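Local coordinates for protein putative phosphosugar isomerase (Silicibacter pomeroyi DSS-3, PDB 3FJ1) that is a putative phosphosugar isomerase of unproven activity that probably binds carbohydrate derivatives through its SIS domains, at residues 155-158 / 159-163; 55-58 / 59-63; 178-181 / 182-185; 130-133 / 134-137; 32-35 / 36-40. All coordinates share one frame; numbering follows the deposited sequence. Where two conformers were deposited one is given.

Contact 1 of 5, residues 155-158 / 159-163; sequences TFVT and SAVAG
In the buried part of helix 153-171, Ser159 doubles back onto Thr155, one turn earlier, and grips its carbonyl twice. Ser159 OG donates to Thr155 O over 2.7 Å, and Ser159 N reaches the same oxygen at 3.0 Å; the two donors come from opposite faces of the carbonyl plane, each tilted by about 30°. The hydroxyl is carried back there because OG stands beside its own backbone N, opposite the carbonyl carbon (chi1 -69°). With the hydroxyl gone, as in an alanine here, Thr155 O would probably keep the amide as its one donor within the turn, and a small gap would open beside Thr155 CG2, which lies 4.0 Å from Ser159 OG. This part of the helix lies in an SIS domain and packs against helices 8-41, 53-69 and 308-326. On another side of it Val157 and Val161 pack one turn apart, CG1 of the first 4.3 Å from CG2 of the second, and together they meet helices 308-326 and 8-41. Val161 CG2 also presses on the backbone, 3.3 Å from Val157 O. Thr158 turns its hydroxyl back to Lys154 O, four residues earlier, while its own carbonyl takes Ala162 N at 2.8 Å.

Contact 2 of 5, residues 55-58 / 59-63; sequences DHVC and TYLSY
From Asp55 to Leu61 the chain is regular alpha-helix: Thr59 N, Tyr60 N and Leu61 N donate to Asp55 O, His56 O and Val57 O, the last over 2.9 Å. On the buried side Val57 and Leu61 lie alongside each other and point the same way, with Val57 CG1 3.9 Å from Leu61 CD1. Leu61 CG stands beside its backbone N (chi1 -62°), which brings it back over the preceding turn to 3.3 Å from Val57 O. Cutting this side chain back to an alanine is likely to open a gap beside Val57 CG1 and take away the CG and CD1 that lie over Val57 O. On the more open side, water relays join the polar groups. Thr59 OG1 binds water 1 at 2.9 Å, which donates to Asp55 OD1, and water 2 at 2.8 Å, which sits in the plane of the His56 ring at its edge, 2.7 Å from ND1. Tyr60 leads its ring away from the preceding turn, and its OH bonds to Leu306 O. This amphipathic helix, with an apolar side and a hydrated one, is the crossover of the beta-alpha-beta unit 45-49, 53-69, 73-75 in an SIS domain.

Contact 3 of 5, residues 178-181 / 182-185; sequences AALG and NLPE
The Asn182 amide folds back toward Ala178, whose carbonyl oxygen lies to one side of the amide plane, near its nitrogen. CG stands beside the backbone N of Asn182 (chi1 -67°), which carries the amide back over the Ala178 carbonyl. Ala178 O and Asn182 ND2 are 3.2 Å apart, but the angle is wrong for a hydrogen bond. The puckered Pro184 ring brings its CD to 3.7 Å from Gly181 O and 4.0 Å from Leu180 O, a contact of carbon against carbonyl. Between these two groups the backbone changes its bonding. Asn182 N still reaches Ala178 O over 3.2 Å in the alpha-helical manner, with a weak second bond to Ala179 O. One residue on, Leu183 N donates instead to Leu180 O at 3.1 Å, three residues back, and stands far above that carbonyl's plane. On the buried side Leu180 and Leu183 run side by side in the same direction, with Leu180 CD2 3.9 Å from Leu183 CD1. Both leucines face helix 153-171, and Leu183 and Pro184 also meet helix 8-41. Lacking an N-H, Pro184 cannot give Leu180 O the usual helical bond; the shorter-span bond from Leu183 N serves that oxygen, consistent with the break between helices 174-181 and 183-191.

Contact 4 of 5, residues 130-133 / 134-137; sequences SPLA and GVSA
Leu132 sets CD1 against Val135 CG2 at 4.2 Å, the two side chains crossing at about a right angle. Leu132 lies in the short helical turn 131-134 and Val135 just after it, on the connection between the neighbouring parallel strands 120-125 and 138-141 of an SIS domain sheet. CG of Leu132 is opposite its backbone N (chi1 -175°), and the isobutyl group goes into the interior, where it meets helix 105-116 and strands 93-99 and 120-125. Ser130 is the N-cap: its OG accepts from Ala133 N over 3.2 Å, in a nearly straight bond, and also bonds to Asp127 O. The first full helical bond follows, Gly134 N to Ser130 O at 3.1 Å. After that the coil tightens. Val135 N keeps a weak tie to Pro131 O but bonds better to Leu132 O at 3.0 Å, and Ser136 N takes Ala133 O at 3.1 Å; both of these bonds span three residues, and their donors stand well above the carbonyl planes. Such a shortening of the span is how the turn runs out before strand 138-141. Ser136 also turns its hydroxyl back, so that Leu132 O holds two donors on opposite faces of its plane: Val135 N on one, and on the other Ser136 OG, 2.9 Å away and 41° out of that plane.

Contact 5 of 5, residues 32-35 / 36-40; sequences ARVA and AVLRL
Hydrogen bonds come first: the amides of Ala36, Val37, Leu38 and Arg39 donate to the carbonyls of Ala32, Arg33, Val34 and Ala35, as from Arg39 N to Ala35 O at 2.9 Å. Water 3 adds a longer bridge: it donates to Ala32 O at 2.6 Å and accepts from Arg39 NH2 at 3.1 Å, lying in the guanidinium plane at its edge. A bend in the Arg39 chain at chi3 (-58°) folds this flat group back over the helix, and one face, toward its rim, rests on Ala35 O and Ala36 CA. Arg39 NH1 lies 3.7 Å from Ala35 O, and 3.8 Å from Ala35 CB. The positive group over a carbonyl oxygen is likely to be mildly favourable. The apolar contact is between Val34 and Leu38, which lie side by side and point alike, with Val34 CG1 4.1 Å from Leu38 CD1. Separately, a methyl rests on a backbone carbonyl, Val37 CG2 being 3.4 Å from Arg33 O. Near its end, helix 8-41 thus turns Val34, Val37 and Leu38 onto strand 120-125, with strand 138-141 also meeting the two valines, while Leu38 and Arg39 lean on Trp170 of helix 153-171.

Overall arrangement
Contact 1 sits near the middle of the chain, its centre about 7 Å from the chain's own, and two others pack against it. Contact 2 is about 10 Å away between centres: Phe156 CD1 meets Val57 CG2 at 3.5 Å, and Leu61 CD2 lies 3.7 Å from Ala160 O, tying helix 53-69 to helix 153-171. Contact 3, its centre about 13 Å from that of contact 1, touches from another helix pair, with Val161 CG2 3.6 Å from Leu183 CD1. Contacts 4 and 5 lie farther out, with centres about 18 Å apart and nearest atoms about 7 Å; strand 120-125 meets both. Helix 8-41 carries contact 5 and, farther back, packs on contacts 1 and 3.

Contact 1 of 5, residues 155-158 / 159-163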
loop_
_atom_site.group_PDB
_atom_site.type_symbol
_atom_site.label_atom_id
_atom_site.label_comp_id
_atom_site.label_asym_id
_atom_site.label_seq_id
_atom_site.Cartn_x
_atom_site.Cartn_y
_atom_site.Cartn_z
ATOM N N THR A 155 13.751 -10.887 11.845
ATOM C CA THR A 155 13.975 -9.660 11.100
ATOM C C THR A 155 12.775 -8.725 11.228
ATOM O O THR A 155 12.939 -7.536 11.476
ATOM C CB THR A 155 14.287 -9.964 9.622
ATOM O OG1 THR A 155 15.604 -10.531 9.530
ATOM C CG2 THR A 155 14.254 -8.687 8.780
ATOM N N PHE A 156 11.559 -9.245 11.032
ATOM C CA PHE A 156 10.374 -8.379 11.205
ATOM C C PHE A 156 10.293 -7.765 12.622
ATOM O O PHE A 156 10.171 -6.546 12.783
ATOM C CB PHE A 156 9.081 -9.131 10.900
ATOM C CG PHE A 156 7.877 -8.249 10.997
ATOM C CD1 PHE A 156 7.470 -7.512 9.914
ATOM C CD2 PHE A 156 7.235 -8.048 12.210
ATOM C CE1 PHE A 156 6.386 -6.665 9.992
ATOM C CE2 PHE A 156 6.121 -7.181 12.306
ATOM C CZ PHE A 156 5.711 -6.472 11.178
ATOM N N VAL A 157 10.362 -8.623 13.633
ATOM C CA VAL A 157 10.208 -8.181 15.031
ATOM C C VAL A 157 11.286 -7.207 15.439
ATOM O O VAL A 157 10.968 -6.128 15.919
ATOM C CB VAL A 157 10.076 -9.372 16.012
ATOM C CG1 VAL A 157 10.069 -8.879 17.448
ATOM C CG2 VAL A 157 8.786 -10.177 15.706
ATOM N N THR A 158 12.552 -7.559 15.217
ATOM C CA THR A 158 13.672 -6.690 15.595
ATOM C C THR A 158 13.734 -5.376 14.798
ATOM O O THR A 158 14.102 -4.340 15.355
ATOM C CB THR A 158 15.045 -7.402 15.520
ATOM O OG1 THR A 158 15.300 -7.861 14.189
ATOM C CG2 THR A 158 15.118 -8.576 16.526
ATOM N N SER A 159 13.362 -5.414 13.520
ATOM C CA SER A 159 13.282 -4.178 12.714
ATOM C C SER A 159 12.294 -3.196 13.365
ATOM O O SER A 159 12.580 -1.989 13.546
ATOM C CB SER A 159 12.892 -4.480 11.263
ATOM O OG SER A 159 13.945 -5.160 10.553
ATOM N N ALA A 160 11.099 -3.704 13.681
ATOM C CA ALA A 160 10.097 -2.899 14.297
ATOM C C ALA A 160 10.536 -2.396 15.673
ATOM O O ALA A 160 10.363 -1.214 15.972
ATOM C CB ALA A 160 8.727 -3.644 14.351
ATOM N N VAL A 161 11.147 -3.265 16.480
ATOM C CA VAL A 161 11.615 -2.871 17.793
ATOM C C VAL A 161 12.677 -1.771 17.699
ATOM O O VAL A 161 12.587 -0.767 18.428
ATOM C CB VAL A 161 12.122 -4.068 18.615
ATOM C CG1 VAL A 161 12.852 -3.596 19.835
ATOM C CG2 VAL A 161 10.916 -4.961 18.999
ATOM N N ALA A 162 13.638 -1.942 16.790
ATOM C CA ALA A 162 14.667 -0.920 16.546
ATOM C C ALA A 162 14.049 0.444 16.235
ATOM O O ALA A 162 14.471 1.470 16.805
ATOM C CB ALA A 162 15.647 -1.347 15.454
ATOM N N GLY A 163 13.097 0.467 15.298
ATOM C CA GLY A 163 12.387 1.703 14.941
ATOM C C GLY A 163 11.602 2.283 16.111
ATOM O O GLY A 163 11.607 3.498 16.334
#

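Contact 2 of 5, residues 55-58 / 59-63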
loop_
_atom_site.group_PDB
_atom_site.type_symbol
_atom_site.label_atom_id
_atom_site.label_comp_id
_atom_site.label_asym_id
_atom_site.label_seq_id
_atom_site.Cartn_x
_atom_site.Cartn_y
_atom_site.Cartn_z
ATOM N N ASP A 55 8.620 -3.339 4.261
ATOM C CA ASP A 55 7.654 -2.253 4.075
ATOM C C ASP A 55 6.475 -2.316 5.069
ATOM O O ASP A 55 5.891 -1.304 5.385
ATOM C CB ASP A 55 7.175 -2.199 2.630
ATOM C CG ASP A 55 6.818 -0.794 2.181
ATOM O OD1 ASP A 55 7.170 0.204 2.855
ATOM O OD2 ASP A 55 6.189 -0.700 1.117
ATOM N N HIS A 56 6.144 -3.515 5.563
ATOM C CA HIS A 56 5.118 -3.674 6.606
ATOM C C HIS A 56 5.675 -3.111 7.920
ATOM O O HIS A 56 4.947 -2.503 8.710
ATOM C CB HIS A 56 4.656 -5.118 6.729
ATOM C CG HIS A 56 4.098 -5.665 5.445
ATOM N ND1 HIS A 56 3.293 -4.910 4.611
ATOM C CD2 HIS A 56 4.192 -6.889 4.871
ATOM C CE1 HIS A 56 2.966 -5.633 3.555
ATOM N NE2 HIS A 56 3.452 -6.854 3.712
ATOM N N VAL A 57 6.984 -3.271 8.128
ATOM C CA VAL A 57 7.648 -2.632 9.244
ATOM C C VAL A 57 7.486 -1.126 9.119
ATOM O O VAL A 57 7.178 -0.426 10.076
ATOM C CB VAL A 57 9.118 -3.009 9.341
ATOM C CG1 VAL A 57 9.762 -2.185 10.498
ATOM C CG2 VAL A 57 9.262 -4.537 9.549
ATOM N N CYS A 58 7.724 -0.615 7.922
ATOM C CA CYS A 58 7.586 0.826 7.671
ATOM C C CYS A 58 6.147 1.336 7.910
ATOM O O CYS A 58 5.941 2.401 8.490
ATOM C CB CYS A 58 8.086 1.160 6.295
ATOM S SG CYS A 58 9.910 1.166 6.189
ATOM N N THR A 59 5.155 0.554 7.513
ATOM C CA THR A 59 3.777 0.930 7.806
ATOM C C THR A 59 3.556 1.041 9.312
ATOM O O THR A 59 2.980 2.023 9.792
ATOM C CB THR A 59 2.800 -0.076 7.201
ATOM O OG1 THR A 59 2.989 -0.104 5.777
ATOM C CG2 THR A 59 1.323 0.270 7.569
ATOM N N TYR A 60 4.022 0.040 10.054
ATOM C CA TYR A 60 3.985 0.033 11.517
ATOM C C TYR A 60 4.648 1.308 12.090
ATOM O O TYR A 60 4.035 2.051 12.857
ATOM C CB TYR A 60 4.668 -1.249 11.996
ATOM C CG TYR A 60 4.461 -1.678 13.429
ATOM C CD1 TYR A 60 4.232 -0.778 14.451
ATOM C CD2 TYR A 60 4.631 -3.017 13.780
ATOM C CE1 TYR A 60 4.116 -1.202 15.778
ATOM C CE2 TYR A 60 4.530 -3.428 15.090
ATOM C CZ TYR A 60 4.268 -2.532 16.076
ATOM O OH TYR A 60 4.169 -2.978 17.354
ATOM N N LEU A 61 5.863 1.597 11.638
ATOM C CA LEU A 61 6.589 2.753 12.105
ATOM C C LEU A 61 5.987 4.097 11.659
ATOM O O LEU A 61 6.175 5.079 12.372
ATOM C CB LEU A 61 8.052 2.650 11.718
ATOM C CG LEU A 61 8.819 1.443 12.311
ATOM C CD1 LEU A 61 10.280 1.460 11.770
ATOM C CD2 LEU A 61 8.761 1.413 13.843
ATOM N N SER A 62 5.245 4.114 10.548
ATOM C CA SER A 62 4.571 5.323 10.095
ATOM C C SER A 62 3.454 5.672 11.075
ATOM O O SER A 62 3.345 6.816 11.512
ATOM C CB SER A 62 4.035 5.165 8.674
ATOM O OG SER A 62 5.100 4.881 7.801
ATOM N N TYR A 63 2.638 4.690 11.454
ATOM C CA TYR A 63 1.626 4.935 12.496
ATOM C C TYR A 63 2.276 5.405 13.795
ATOM O O TYR A 63 1.816 6.380 14.411
ATOM C CB TYR A 63 0.790 3.688 12.783
ATOM C CG TYR A 63 -0.329 3.537 11.807
ATOM C CD1 TYR A 63 -1.479 4.311 11.929
ATOM C CD2 TYR A 63 -0.222 2.659 10.729
ATOM C CE1 TYR A 63 -2.519 4.211 11.005
ATOM C CE2 TYR A 63 -1.277 2.517 9.806
ATOM C CZ TYR A 63 -2.407 3.314 9.942
ATOM O OH TYR A 63 -3.415 3.194 8.997
HETATM O O HOH W 1 4.893 1.410 4.130
HETATM O O HOH W 2 2.023 -2.499 4.761
#

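Contact 3 of 5, residues 178-181 / 182-185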
loop_
_atom_site.group_PDB
_atom_site.type_symbol
_atom_site.label_atom_id
_atom_site.label_comp_id
_atom_site.label_asym_id
_atom_site.label_seq_id
_atom_site.Cartn_x
_atom_site.Cartn_y
_atom_site.Cartn_z
ATOM N N ALA A 178 9.409 1.670 28.626
ATOM C CA ALA A 178 9.168 0.615 29.638
ATOM C C ALA A 178 8.598 -0.615 29.000
ATOM O O ALA A 178 9.020 -1.730 29.332
ATOM C CB ALA A 178 8.224 1.120 30.746
ATOM N N ALA A 179 7.609 -0.428 28.114
ATOM C CA ALA A 179 7.024 -1.542 27.379
ATOM C C ALA A 179 8.070 -2.259 26.524
ATOM O O ALA A 179 8.136 -3.485 26.507
ATOM C CB ALA A 179 5.899 -1.065 26.505
ATOM N N LEU A 180 8.866 -1.486 25.803
ATOM C CA LEU A 180 9.958 -2.059 24.989
ATOM C C LEU A 180 10.881 -2.911 25.867
ATOM O O LEU A 180 11.285 -4.020 25.475
ATOM C CB LEU A 180 10.756 -0.945 24.306
ATOM C CG LEU A 180 10.057 -0.243 23.137
ATOM C CD1 LEU A 180 10.735 1.145 22.826
ATOM C CD2 LEU A 180 9.961 -1.169 21.860
ATOM N N GLY A 181 11.208 -2.378 27.038
ATOM C CA GLY A 181 12.080 -3.052 27.998
ATOM C C GLY A 181 11.557 -4.407 28.426
ATOM O O GLY A 181 12.332 -5.322 28.715
ATOM N N ASN A 182 10.241 -4.528 28.523
ATOM C CA ASN A 182 9.594 -5.794 28.892
ATOM C C ASN A 182 9.242 -6.724 27.732
ATOM O O ASN A 182 8.686 -7.802 27.961
ATOM C CB ASN A 182 8.321 -5.518 29.679
ATOM C CG ASN A 182 8.602 -4.895 31.035
ATOM O OD1 ASN A 182 9.515 -5.324 31.744
ATOM N ND2 ASN A 182 7.841 -3.855 31.381
ATOM N N LEU A 183 9.563 -6.342 26.493
ATOM C CA LEU A 183 9.190 -7.157 25.348
ATOM C C LEU A 183 9.683 -8.595 25.339
ATOM O O LEU A 183 8.939 -9.450 24.899
ATOM C CB LEU A 183 9.556 -6.506 24.016
ATOM C CG LEU A 183 8.503 -5.593 23.397
ATOM C CD1 LEU A 183 9.080 -4.977 22.090
ATOM C CD2 LEU A 183 7.177 -6.322 23.142
ATOM N N PRO A 184 10.941 -8.854 25.733
ATOM C CA PRO A 184 11.368 -10.256 25.766
ATOM C C PRO A 184 10.404 -11.149 26.579
ATOM O O PRO A 184 10.052 -12.213 26.117
ATOM C CB PRO A 184 12.746 -10.176 26.392
ATOM C CG PRO A 184 13.259 -8.798 25.969
ATOM C CD PRO A 184 12.053 -7.925 26.060
ATOM N N GLU A 185 9.942 -10.665 27.730
ATOM C CA GLU A 185 8.970 -11.402 28.561
ATOM C C GLU A 185 7.651 -11.581 27.817
ATOM O O GLU A 185 7.128 -12.694 27.722
ATOM C CB GLU A 185 8.707 -10.664 29.889
ATOM C CG GLU A 185 7.783 -11.384 30.863
ATOM C CD GLU A 185 7.481 -10.610 32.148
ATOM O OE1 GLU A 185 7.116 -9.417 32.101
ATOM O OE2 GLU A 185 7.571 -11.231 33.227
#

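Contact 4 of 5, residues 130-133 / 134-137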
loop_
_atom_site.group_PDB
_atom_site.type_symbol
_atom_site.label_atom_id
_atom_site.label_comp_id
_atom_site.label_asym_id
_atom_site.label_seq_id
_atom_site.Cartn_x
_atom_site.Cartn_y
_atom_site.Cartn_z
ATOM N N SER A 130 26.650 -3.494 4.977
ATOM C CA SER A 130 25.980 -3.588 3.682
ATOM C C SER A 130 26.085 -2.337 2.826
ATOM O O SER A 130 26.423 -1.260 3.315
ATOM C CB SER A 130 24.499 -3.835 3.926
ATOM O OG SER A 130 23.975 -2.720 4.596
ATOM N N PRO A 131 25.804 -2.473 1.526
ATOM C CA PRO A 131 25.719 -1.307 0.649
ATOM C C PRO A 131 24.800 -0.183 1.204
ATOM O O PRO A 131 25.153 0.987 1.132
ATOM C CB PRO A 131 25.186 -1.908 -0.661
ATOM C CG PRO A 131 25.748 -3.300 -0.659
ATOM C CD PRO A 131 25.656 -3.739 0.779
ATOM N N LEU A 132 23.652 -0.546 1.772
ATOM C CA LEU A 132 22.720 0.412 2.361
ATOM C C LEU A 132 23.370 1.162 3.509
ATOM O O LEU A 132 23.265 2.382 3.584
ATOM C CB LEU A 132 21.463 -0.310 2.866
ATOM C CG LEU A 132 20.327 0.579 3.405
ATOM C CD1 LEU A 132 19.819 1.605 2.335
ATOM C CD2 LEU A 132 19.155 -0.323 3.924
ATOM N N ALA A 133 24.034 0.437 4.405
ATOM C CA ALA A 133 24.746 1.083 5.486
ATOM C C ALA A 133 25.657 2.156 4.901
ATOM O O ALA A 133 25.737 3.281 5.417
ATOM C CB ALA A 133 25.544 0.071 6.311
ATOM N N GLY A 134 26.314 1.827 3.793
ATOM C CA GLY A 134 27.274 2.719 3.181
ATOM C C GLY A 134 26.746 4.002 2.612
ATOM O O GLY A 134 27.515 4.947 2.420
ATOM N N VAL A 135 25.445 4.050 2.322
ATOM C CA VAL A 135 24.808 5.279 1.808
ATOM C C VAL A 135 23.950 5.996 2.867
ATOM O O VAL A 135 23.257 6.980 2.546
ATOM C CB VAL A 135 23.995 5.020 0.506
ATOM C CG1 VAL A 135 24.919 4.426 -0.617
ATOM C CG2 VAL A 135 22.771 4.128 0.767
ATOM N N SER A 136 23.990 5.533 4.117
ATOM C CA SER A 136 23.246 6.166 5.201
ATOM C C SER A 136 24.128 6.970 6.150
ATOM O O SER A 136 25.297 6.668 6.288
ATOM C CB SER A 136 22.455 5.124 5.966
ATOM O OG SER A 136 21.666 4.351 5.058
ATOM N N ALA A 137 23.564 8.006 6.765
ATOM C CA ALA A 137 24.265 8.805 7.756
ATOM C C ALA A 137 24.450 8.014 9.045
ATOM O O ALA A 137 25.464 8.159 9.726
ATOM C CB ALA A 137 23.517 10.148 8.028
#

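Contact 5 of 5, residues 32-35 / 36-40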
loop_
_atom_site.group_PDB
_atom_site.type_symbol
_atom_site.label_atom_id
_atom_site.label_comp_id
_atom_site.label_asym_id
_atom_site.label_seq_id
_atom_site.Cartn_x
_atom_site.Cartn_y
_atom_site.Cartn_z
ATOM N N ALA A 32 20.304 5.615 20.963
ATOM C CA ALA A 32 20.239 6.849 21.736
ATOM C C ALA A 32 20.966 7.978 21.012
ATOM O O ALA A 32 20.526 9.139 21.019
ATOM C CB ALA A 32 20.840 6.657 23.117
ATOM N N ARG A 33 22.097 7.622 20.408
ATOM C CA ARG A 33 22.901 8.587 19.652
ATOM C C ARG A 33 22.137 9.127 18.443
ATOM O O ARG A 33 22.131 10.346 18.207
ATOM C CB ARG A 33 24.212 7.944 19.215
ATOM C CG ARG A 33 25.212 7.824 20.315
ATOM C CD ARG A 33 26.439 7.077 19.864
ATOM N NE ARG A 33 27.439 7.065 20.933
ATOM C CZ ARG A 33 28.591 6.403 20.892
ATOM N NH1 ARG A 33 28.923 5.688 19.831
ATOM N NH2 ARG A 33 29.421 6.463 21.927
ATOM N N VAL A 34 21.462 8.248 17.696
ATOM C CA VAL A 34 20.680 8.699 16.538
ATOM C C VAL A 34 19.513 9.575 17.011
ATOM O O VAL A 34 19.261 10.612 16.431
ATOM C CB VAL A 34 20.161 7.542 15.666
ATOM C CG1 VAL A 34 19.293 8.070 14.519
ATOM C CG2 VAL A 34 21.358 6.701 15.118
ATOM N N ALA A 35 18.804 9.149 18.060
ATOM C CA ALA A 35 17.714 9.945 18.639
ATOM C C ALA A 35 18.187 11.340 19.046
ATOM O O ALA A 35 17.465 12.287 18.842
ATOM C CB ALA A 35 17.065 9.224 19.831
ATOM N N ALA A 36 19.412 11.447 19.587
ATOM C CA ALA A 36 20.000 12.731 19.986
ATOM C C ALA A 36 20.204 13.634 18.749
ATOM O O ALA A 36 19.849 14.818 18.759
ATOM C CB ALA A 36 21.297 12.523 20.760
ATOM N N VAL A 37 20.737 13.050 17.677
ATOM C CA VAL A 37 20.896 13.753 16.398
ATOM C C VAL A 37 19.527 14.245 15.900
ATOM O O VAL A 37 19.397 15.377 15.452
ATOM C CB VAL A 37 21.585 12.853 15.353
ATOM C CG1 VAL A 37 21.545 13.506 13.967
ATOM C CG2 VAL A 37 23.057 12.540 15.780
ATOM N N LEU A 38 18.499 13.399 15.982
ATOM C CA LEU A 38 17.157 13.787 15.528
ATOM C C LEU A 38 16.545 14.898 16.384
ATOM O O LEU A 38 15.891 15.780 15.857
ATOM C CB LEU A 38 16.219 12.561 15.490
ATOM C CG LEU A 38 16.571 11.508 14.424
ATOM C CD1 LEU A 38 15.754 10.209 14.628
ATOM C CD2 LEU A 38 16.363 12.107 12.997
ATOM N N ARG A 39 16.771 14.881 17.693
ATOM C CA ARG A 39 16.202 15.933 18.537
ATOM C C ARG A 39 16.880 17.254 18.178
ATOM O O ARG A 39 16.256 18.314 18.178
ATOM C CB ARG A 39 16.355 15.619 20.028
ATOM C CG ARG A 39 15.348 14.610 20.549
ATOM C CD ARG A 39 15.338 14.573 22.072
ATOM N NE ARG A 39 16.646 14.261 22.621
ATOM C CZ ARG A 39 17.163 13.039 22.766
ATOM N NH1 ARG A 39 16.510 11.952 22.409
ATOM N NH2 ARG A 39 18.365 12.909 23.281
ATOM N N LEU A 40 18.169 17.184 17.854
ATOM C CA LEU A 40 18.930 18.361 17.469
ATOM C C LEU A 40 18.535 18.873 16.077
ATOM O O LEU A 40 18.209 20.044 15.927
ATOM C CB LEU A 40 20.423 18.034 17.525
ATOM C CG LEU A 40 21.407 19.116 17.108
ATOM C CD1 LEU A 40 21.163 20.441 17.866
ATOM C CD2 LEU A 40 22.804 18.567 17.334
HETATM O O HOH W 3 18.999 9.843 22.962
#